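Alpha-L-rhamnosidase (Klebsiella oxytoca, PDB 4XHC) hydrolyses terminal alpha-L-rhamnosyl residues from rhamnosides, as a two-domain glycoside hydrolase of family GH78 that binds rhamnose in its pocket. Local coordinates at residues P121-L126 and Q153-L158; H108-S113 and P162-L167. All coordinates share one frame; numbering follows the deposited sequence.

Contact 1. Residues P121-L126 and Q153-L158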
ATOM      1  N   PRO A 121      -9.868  -7.813  -7.767  1.00 46.84           N
ATOM      2  CA  PRO A 121      -9.171  -6.546  -7.571  1.00 46.56           C
ATOM      3  C   PRO A 121      -8.035  -6.343  -8.569  1.00 46.91           C
ATOM      4  O   PRO A 121      -7.467  -7.316  -9.065  1.00 48.96           O
ATOM      5  CB  PRO A 121      -8.587  -6.672  -6.152  1.00 46.48           C
ATOM      6  CG  PRO A 121      -9.405  -7.719  -5.489  1.00 47.24           C
ATOM      7  CD  PRO A 121      -9.812  -8.670  -6.573  1.00 47.51           C
ATOM      8  N   ALA A 122      -7.717  -5.092  -8.866  1.00 45.91           N
ATOM      9  CA  ALA A 122      -6.560  -4.785  -9.690  1.00 45.91           C
ATOM     10  C   ALA A 122      -5.394  -4.381  -8.783  1.00 45.73           C
ATOM     11  O   ALA A 122      -5.504  -3.414  -8.023  1.00 47.01           O
ATOM     12  CB  ALA A 122      -6.895  -3.671 -10.663  1.00 46.36           C
ATOM     13  N   HIS A 123      -4.291  -5.120  -8.860  1.00 43.44           N
ATOM     14  CA  HIS A 123      -3.143  -4.876  -7.999  1.00 42.95           C
ATOM     15  C   HIS A 123      -2.057  -4.147  -8.785  1.00 43.22           C
ATOM     16  O   HIS A 123      -1.507  -4.681  -9.736  1.00 43.55           O
ATOM     17  CB  HIS A 123      -2.642  -6.210  -7.431  1.00 43.53           C
ATOM     18  CG  HIS A 123      -1.371  -6.116  -6.646  1.00 43.29           C
ATOM     19  ND1 HIS A 123      -0.574  -7.213  -6.398  1.00 44.88           N
ATOM     20  CD2 HIS A 123      -0.756  -5.064  -6.059  1.00 43.32           C
ATOM     21  CE1 HIS A 123       0.479  -6.841  -5.691  1.00 44.37           C
ATOM     22  NE2 HIS A 123       0.392  -5.542  -5.470  1.00 44.29           N
ATOM     23  N   LEU A 124      -1.762  -2.917  -8.378  1.00 44.21           N
ATOM     24  CA  LEU A 124      -0.753  -2.101  -9.032  1.00 45.26           C
ATOM     25  C   LEU A 124       0.400  -1.848  -8.097  1.00 45.15           C
ATOM     26  O   LEU A 124       0.250  -1.928  -6.889  1.00 43.53           O
ATOM     27  CB  LEU A 124      -1.319  -0.734  -9.407  1.00 45.73           C
ATOM     28  CG  LEU A 124      -2.530  -0.684 -10.317  1.00 47.45           C
ATOM     29  CD1 LEU A 124      -3.047   0.742 -10.370  1.00 47.57           C
ATOM     30  CD2 LEU A 124      -2.181  -1.187 -11.706  1.00 48.89           C
ATOM     31  N   GLN A 125       1.538  -1.497  -8.683  1.00 46.70           N
ATOM     32  CA  GLN A 125       2.701  -1.042  -7.945  1.00 48.60           C
ATOM     33  C   GLN A 125       3.247   0.209  -8.605  1.00 47.70           C
ATOM     34  O   GLN A 125       3.521   0.201  -9.808  1.00 47.14           O
ATOM     35  CB  GLN A 125       3.775  -2.123  -7.958  1.00 53.18           C
ATOM     36  CG  GLN A 125       5.180  -1.642  -7.616  1.00 55.26           C
ATOM     37  CD  GLN A 125       5.900  -2.605  -6.736  1.00 58.32           C
ATOM     38  OE1 GLN A 125       6.859  -3.269  -7.152  1.00 59.88           O
ATOM     39  NE2 GLN A 125       5.429  -2.711  -5.508  1.00 60.13           N
ATOM     40  N   LEU A 126       3.421   1.265  -7.809  1.00 46.33           N
ATOM     41  CA  LEU A 126       3.957   2.534  -8.288  1.00 46.36           C
ATOM     42  C   LEU A 126       5.326   2.798  -7.694  1.00 45.47           C
ATOM     43  O   LEU A 126       5.563   2.512  -6.526  1.00 47.34           O
ATOM     44  CB  LEU A 126       3.023   3.676  -7.908  1.00 48.36           C
ATOM     45  CG  LEU A 126       1.546   3.522  -8.262  1.00 49.14           C
ATOM     46  CD1 LEU A 126       0.826   4.814  -7.949  1.00 49.96           C
ATOM     47  CD2 LEU A 126       1.352   3.168  -9.726  1.00 50.95           C
ATOM     48  N   GLN A 153       7.389   4.614  -3.112  1.00 50.47           N
ATOM     49  CA  GLN A 153       6.863   3.349  -3.573  1.00 49.26           C
ATOM     50  C   GLN A 153       5.481   3.146  -2.965  1.00 48.59           C
ATOM     51  O   GLN A 153       5.256   3.535  -1.825  1.00 49.48           O
ATOM     52  CB  GLN A 153       7.808   2.281  -3.061  1.00 50.81           C
ATOM     53  CG  GLN A 153       7.592   0.901  -3.623  1.00 54.86           C
ATOM     54  CD  GLN A 153       8.580  -0.083  -3.046  1.00 55.97           C
ATOM     55  OE1 GLN A 153       8.959   0.009  -1.875  1.00 55.82           O
ATOM     56  NE2 GLN A 153       9.022  -1.017  -3.870  1.00 57.03           N
ATOM     57  N   GLN A 154       4.553   2.538  -3.697  1.00 48.11           N
ATOM     58  CA  GLN A 154       3.199   2.342  -3.176  1.00 47.20           C
ATOM     59  C   GLN A 154       2.462   1.248  -3.922  1.00 48.08           C
ATOM     60  O   GLN A 154       2.355   1.306  -5.137  1.00 46.81           O
ATOM     61  CB  GLN A 154       2.401   3.650  -3.282  1.00 48.59           C
ATOM     62  CG  GLN A 154       0.991   3.621  -2.687  1.00 49.04           C
ATOM     63  CD  GLN A 154       0.984   3.371  -1.186  1.00 48.62           C
ATOM     64  OE1 GLN A 154       1.259   4.272  -0.391  1.00 49.81           O
ATOM     65  NE2 GLN A 154       0.676   2.143  -0.793  1.00 47.50           N
ATOM     66  N   ASP A 155       1.935   0.268  -3.186  1.00 51.14           N
ATOM     67  CA  ASP A 155       1.065  -0.757  -3.769  1.00 52.46           C
ATOM     68  C   ASP A 155      -0.394  -0.377  -3.569  1.00 49.67           C
ATOM     69  O   ASP A 155      -0.754   0.205  -2.561  1.00 49.70           O
ATOM     70  CB  ASP A 155       1.352  -2.177  -3.230  1.00 57.18           C
ATOM     71  CG  ASP A 155       2.685  -2.748  -3.751  1.00 62.03           C
ATOM     72  OD1 ASP A 155       3.704  -2.030  -3.585  1.00 68.10           O
ATOM     73  OD2 ASP A 155       2.714  -3.881  -4.326  1.00 57.96           O
ATOM     74  N   LEU A 156      -1.220  -0.702  -4.554  1.00 49.20           N
ATOM     75  CA  LEU A 156      -2.646  -0.401  -4.531  1.00 49.12           C
ATOM     76  C   LEU A 156      -3.454  -1.608  -4.934  1.00 48.34           C
ATOM     77  O   LEU A 156      -3.083  -2.323  -5.859  1.00 47.42           O
ATOM     78  CB  LEU A 156      -2.968   0.700  -5.534  1.00 51.47           C
ATOM     79  CG  LEU A 156      -2.368   2.062  -5.231  1.00 53.72           C
ATOM     80  CD1 LEU A 156      -2.437   2.959  -6.459  1.00 54.04           C
ATOM     81  CD2 LEU A 156      -3.104   2.680  -4.047  1.00 56.15           C
ATOM     82  N   TRP A 157      -4.567  -1.822  -4.242  1.00 48.60           N
ATOM     83  CA  TRP A 157      -5.550  -2.818  -4.638  1.00 47.93           C
ATOM     84  C   TRP A 157      -6.872  -2.109  -4.894  1.00 48.36           C
ATOM     85  O   TRP A 157      -7.516  -1.641  -3.966  1.00 49.25           O
ATOM     86  CB  TRP A 157      -5.720  -3.891  -3.551  1.00 47.82           C
ATOM     87  CG  TRP A 157      -4.562  -4.860  -3.452  1.00 47.22           C
ATOM     88  CD1 TRP A 157      -4.473  -6.111  -4.013  1.00 47.29           C
ATOM     89  CD2 TRP A 157      -3.331  -4.643  -2.766  1.00 45.98           C
ATOM     90  NE1 TRP A 157      -3.260  -6.678  -3.713  1.00 46.24           N
ATOM     91  CE2 TRP A 157      -2.539  -5.795  -2.953  1.00 45.37           C
ATOM     92  CE3 TRP A 157      -2.819  -3.582  -2.009  1.00 44.82           C
ATOM     93  CZ2 TRP A 157      -1.270  -5.919  -2.414  1.00 45.02           C
ATOM     94  CZ3 TRP A 157      -1.557  -3.706  -1.470  1.00 45.15           C
ATOM     95  CH2 TRP A 157      -0.795  -4.871  -1.672  1.00 44.89           C
ATOM     96  N   LEU A 158      -7.279  -2.042  -6.153  1.00 49.07           N
ATOM     97  CA  LEU A 158      -8.551  -1.431  -6.518  1.00 49.69           C
ATOM     98  C   LEU A 158      -9.637  -2.502  -6.582  1.00 50.20           C
ATOM     99  O   LEU A 158      -9.644  -3.314  -7.504  1.00 50.81           O
ATOM    100  CB  LEU A 158      -8.423  -0.746  -7.873  1.00 49.86           C
ATOM    101  CG  LEU A 158      -7.188   0.139  -7.998  1.00 49.87           C
ATOM    102  CD1 LEU A 158      -7.057   0.724  -9.394  1.00 49.92           C
ATOM    103  CD2 LEU A 158      -7.254   1.235  -6.955  1.00 51.46           C
TER

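Contact 2. Residues H108-S113 and P162-L167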
ATOM      1  N   HIS A 108      -2.684  12.078  -8.897  1.00 56.34           N
ATOM      2  CA  HIS A 108      -4.102  11.854  -9.198  1.00 57.61           C
ATOM      3  C   HIS A 108      -4.167  11.078 -10.499  1.00 56.64           C
ATOM      4  O   HIS A 108      -3.472  11.431 -11.441  1.00 58.87           O
ATOM      5  CB  HIS A 108      -4.828  13.206  -9.342  1.00 61.01           C
ATOM      6  CG  HIS A 108      -6.254  13.107  -9.812  1.00 63.37           C
ATOM      7  ND1 HIS A 108      -6.721  13.790 -10.915  1.00 66.17           N
ATOM      8  CD2 HIS A 108      -7.320  12.440  -9.311  1.00 64.34           C
ATOM      9  CE1 HIS A 108      -8.006  13.537 -11.083  1.00 66.29           C
ATOM     10  NE2 HIS A 108      -8.395  12.721 -10.122  1.00 65.84           N
ATOM     11  N   PHE A 109      -4.968  10.014 -10.556  1.00 56.39           N
ATOM     12  CA  PHE A 109      -5.243   9.335 -11.836  1.00 55.42           C
ATOM     13  C   PHE A 109      -6.611   8.659 -11.879  1.00 54.61           C
ATOM     14  O   PHE A 109      -7.202   8.366 -10.847  1.00 54.24           O
ATOM     15  CB  PHE A 109      -4.137   8.329 -12.187  1.00 55.79           C
ATOM     16  CG  PHE A 109      -4.043   7.165 -11.245  1.00 56.22           C
ATOM     17  CD1 PHE A 109      -4.917   6.093 -11.355  1.00 57.69           C
ATOM     18  CD2 PHE A 109      -3.074   7.136 -10.256  1.00 56.44           C
ATOM     19  CE1 PHE A 109      -4.839   5.021 -10.485  1.00 58.89           C
ATOM     20  CE2 PHE A 109      -2.988   6.072  -9.382  1.00 57.54           C
ATOM     21  CZ  PHE A 109      -3.872   5.011  -9.492  1.00 59.04           C
ATOM     22  N   LEU A 110      -7.117   8.448 -13.087  1.00 55.99           N
ATOM     23  CA  LEU A 110      -8.353   7.708 -13.304  1.00 57.34           C
ATOM     24  C   LEU A 110      -8.019   6.465 -14.092  1.00 56.79           C
ATOM     25  O   LEU A 110      -7.179   6.509 -14.984  1.00 55.26           O
ATOM     26  CB  LEU A 110      -9.371   8.525 -14.115  1.00 60.28           C
ATOM     27  CG  LEU A 110      -9.867   9.895 -13.644  1.00 62.58           C
ATOM     28  CD1 LEU A 110     -11.081  10.292 -14.479  1.00 64.99           C
ATOM     29  CD2 LEU A 110     -10.221   9.905 -12.167  1.00 63.03           C
ATOM     30  N   CYS A 111      -8.693   5.364 -13.789  1.00 58.95           N
ATOM     31  CA  CYS A 111      -8.558   4.159 -14.594  1.00 62.11           C
ATOM     32  C   CYS A 111      -9.836   3.330 -14.588  1.00 60.76           C
ATOM     33  O   CYS A 111     -10.676   3.484 -13.710  1.00 58.67           O
ATOM     34  CB  CYS A 111      -7.354   3.324 -14.128  1.00 64.87           C
ATOM     35  SG  CYS A 111      -7.479   2.624 -12.467  1.00 67.28           S
ATOM     36  N   GLN A 112      -9.951   2.446 -15.579  1.00 60.43           N
ATOM     37  CA  GLN A 112     -11.178   1.703 -15.837  1.00 61.16           C
ATOM     38  C   GLN A 112     -10.929   0.347 -16.488  1.00 59.21           C
ATOM     39  O   GLN A 112      -9.852   0.075 -17.008  1.00 57.79           O
ATOM     40  CB  GLN A 112     -12.090   2.526 -16.750  1.00 64.02           C
ATOM     41  CG  GLN A 112     -11.462   2.867 -18.088  1.00 65.20           C
ATOM     42  CD  GLN A 112     -12.325   3.789 -18.913  1.00 67.81           C
ATOM     43  OE1 GLN A 112     -12.814   4.800 -18.425  1.00 69.51           O
ATOM     44  NE2 GLN A 112     -12.514   3.445 -20.178  1.00 70.09           N
ATOM     45  N   SER A 113     -11.960  -0.485 -16.468  1.00 59.81           N
ATOM     46  CA  SER A 113     -11.885  -1.856 -16.976  1.00 59.96           C
ATOM     47  C   SER A 113     -12.029  -1.902 -18.494  1.00 59.79           C
ATOM     48  O   SER A 113     -12.609  -1.004 -19.089  1.00 61.06           O
ATOM     49  CB  SER A 113     -12.974  -2.709 -16.298  1.00 60.82           C
ATOM     50  OG  SER A 113     -13.452  -3.747 -17.133  1.00 65.21           O
ATOM     51  N   PRO A 162     -14.974   1.697 -12.656  1.00 56.61           N
ATOM     52  CA  PRO A 162     -13.850   2.634 -12.727  1.00 56.73           C
ATOM     53  C   PRO A 162     -13.433   3.218 -11.372  1.00 55.77           C
ATOM     54  O   PRO A 162     -14.210   3.184 -10.430  1.00 56.79           O
ATOM     55  CB  PRO A 162     -14.390   3.751 -13.643  1.00 57.42           C
ATOM     56  CG  PRO A 162     -15.880   3.633 -13.581  1.00 58.26           C
ATOM     57  CD  PRO A 162     -16.149   2.174 -13.412  1.00 57.79           C
ATOM     58  N   ALA A 163     -12.220   3.760 -11.307  1.00 55.28           N
ATOM     59  CA  ALA A 163     -11.638   4.257 -10.065  1.00 55.16           C
ATOM     60  C   ALA A 163     -11.064   5.638 -10.254  1.00 55.86           C
ATOM     61  O   ALA A 163     -10.460   5.923 -11.286  1.00 55.22           O
ATOM     62  CB  ALA A 163     -10.532   3.325  -9.606  1.00 55.11           C
ATOM     63  N   GLU A 164     -11.251   6.489  -9.247  1.00 58.75           N
ATOM     64  CA  GLU A 164     -10.625   7.810  -9.195  1.00 60.03           C
ATOM     65  C   GLU A 164      -9.718   7.826  -7.982  1.00 57.73           C
ATOM     66  O   GLU A 164     -10.197   7.705  -6.870  1.00 58.57           O
ATOM     67  CB  GLU A 164     -11.693   8.905  -9.086  1.00 63.54           C
ATOM     68  CG  GLU A 164     -11.139  10.318  -8.890  1.00 66.19           C
ATOM     69  CD  GLU A 164     -12.010  11.422  -9.501  1.00 67.44           C
ATOM     70  OE1 GLU A 164     -13.213  11.197  -9.762  1.00 67.39           O
ATOM     71  OE2 GLU A 164     -11.476  12.530  -9.724  1.00 68.98           O
ATOM     72  N   ILE A 165      -8.413   7.959  -8.195  1.00 57.22           N
ATOM     73  CA  ILE A 165      -7.432   7.825  -7.112  1.00 57.58           C
ATOM     74  C   ILE A 165      -6.631   9.103  -6.850  1.00 56.60           C
ATOM     75  O   ILE A 165      -6.017   9.655  -7.756  1.00 55.38           O
ATOM     76  CB  ILE A 165      -6.447   6.675  -7.411  1.00 58.83           C
ATOM     77  CG1 ILE A 165      -7.188   5.330  -7.461  1.00 59.52           C
ATOM     78  CG2 ILE A 165      -5.327   6.636  -6.373  1.00 58.82           C
ATOM     79  CD1 ILE A 165      -7.976   4.991  -6.202  1.00 59.89           C
ATOM     80  N   ASP A 166      -6.651   9.559  -5.597  1.00 56.92           N
ATOM     81  CA  ASP A 166      -5.823  10.674  -5.136  1.00 55.77           C
ATOM     82  C   ASP A 166      -4.979  10.156  -3.983  1.00 54.38           C
ATOM     83  O   ASP A 166      -5.479   9.979  -2.880  1.00 53.17           O
ATOM     84  CB  ASP A 166      -6.686  11.836  -4.639  1.00 58.78           C
ATOM     85  CG  ASP A 166      -7.363  12.606  -5.768  1.00 62.39           C
ATOM     86  OD1 ASP A 166      -6.689  13.426  -6.427  1.00 64.25           O
ATOM     87  OD2 ASP A 166      -8.583  12.418  -5.981  1.00 66.11           O
ATOM     88  N   LEU A 167      -3.702   9.895  -4.235  1.00 55.23           N
ATOM     89  CA  LEU A 167      -2.818   9.344  -3.204  1.00 54.65           C
ATOM     90  C   LEU A 167      -2.521  10.371  -2.112  1.00 54.20           C
ATOM     91  O   LEU A 167      -2.246  11.529  -2.416  1.00 53.79           O
ATOM     92  CB  LEU A 167      -1.513   8.844  -3.827  1.00 54.92           C
ATOM     93  CG  LEU A 167      -1.655   7.623  -4.737  1.00 54.39           C
ATOM     94  CD1 LEU A 167      -0.323   7.262  -5.373  1.00 53.18           C
ATOM     95  CD2 LEU A 167      -2.200   6.437  -3.961  1.00 54.46           C
TER

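Contact 1. Residues P121-L126 and Q153-L158
Ala122 and Leu158 begin the pairing of two antiparallel strands, each giving its N-H to the other's carbonyl. Leu124 with Leu156 and Leu126 with Gln154 repeat this, so six backbone bonds, among them Leu124 N to Leu156 O at 2.9 Å, join 122-126 to 153-158. CA-H...O contacts such as His123 CA to Leu156 O accompany them at the non-hydrogen-bonded pairs.

The polar and aromatic groups gather on the face that carries His123, Gln125, Asp155 and Trp157. The His123 imidazole lies over the five-membered ring of Trp157 in an offset stack, centroids 4.3 Å apart and planes inclined by 14°. With CG of His123 anti to its backbone N (chi1 174°), the ring reaches across the strand pair, and its NE2 approaches CZ2 of the indole to 3.5 Å. That same NE2 donates a nearly straight bond of 3.1 Å to Asp155 OD2, which takes it on the anti lone pair, in the plane of the imidazole. The other carboxylate oxygen, OD1, receives Gln125 NE2 at 2.7 Å in a clearly bent bond, on the syn side but tilted out of the carboxylate plane; amide and carboxylate stand almost perpendicular, at 88°. Asp155 is thus held through both oxygens, and the stack and the bond together should fix the tilt of the imidazole.

The reverse face is mainly aliphatic, with Gln154 at its Leu126 end. Leu126 CD1 meets Leu156 CD1 at 4.0 Å, Leu124 CD1 meets Leu158 CD1 at 4.1 Å, and Ala122 CB sits beside Leu158 CB.

Strand 153-158 is the outermost strand, within this chain, of a six-stranded antiparallel sheet in the N-terminal region, and the second subunit approaches here: Gln153 packs on Trp157 of the second subunit. The leucine face against strand 106-115 makes this one layer of a beta-sandwich.

Contact 2. Residues H108-S113 and P162-L167
His108 and Glu164 meet through a histidine-carboxylate hydrogen bond, NE2 to OE2, of 3.1 Å. The acceptor lies close to the imidazole plane, whereas the donor comes to the anti side of OE2 and 21° out of the carboxylate plane. Asp166 runs alongside the same histidine, its carboxylate nearly parallel to the ring at 5°, and OD1 approaches CD2 to 3.1 Å. Leu110 CD2 also rests against Glu164 CG at 3.4 Å, covering the aliphatic part of the chain while the carboxylate bends round to the histidine.

Across the sheet from this polar row, Phe109 turns the face of its ring to Ile165, whose CB stands 3.9 Å from the ring centroid in a CH-pi contact. The phenyl takes the first-torsion position between backbone N and carbonyl carbon (chi1 66°), which brings its CZ end over to the isoleucine. Beyond it, Cys111 SG lies 4.2 Å from Ala163 CB.

The backbone sets this register. Phe109 and Ile165 exchange N-H...O=C bonds, as do Cys111 and Ala163. Pro162, preceded by a cis peptide, brings the chain in beside Gln112, CB to CB 4.1 Å.

Farther out, ND1 of His108 is hydrogen-bonded to Glu195 OE2, so both ring nitrogens are engaged. Three carboxylates round one imidazole, those of Glu164, Asp166 and Glu195, would probably favour its protonated form. Strand 106-115 lies between strand 187-200, with backbone bonds from His108, Leu110 and Gln112, and strand 163-166, the outermost strand within this chain of this four-stranded antiparallel sheet. The side bearing Phe109, Cys111 and Ile165 faces Leu156 and Leu158 of strand 153-158.

Contacts 1 and 2 sit in two different sheets, their centres about 11 Å apart, and pack face to face within the N-terminal region. Contact 1 lies wholly inside the chain loop that contact 2 closes: strand 106-115 leads to 122-129, and 153-158 leads to 163-166, so each of these successive pairs crosses from one sheet to the other. The aliphatic faces interlock, with Leu158 CD1 3.6 Å from Cys111 SG and Leu126 CD1 3.7 Å from Leu167 CD1. These faces form part of the hydrophobic interior of a beta-sandwich, whose edge strands within this chain include 153-158 and 163-166, set apart from the helical domain that holds the rhamnose.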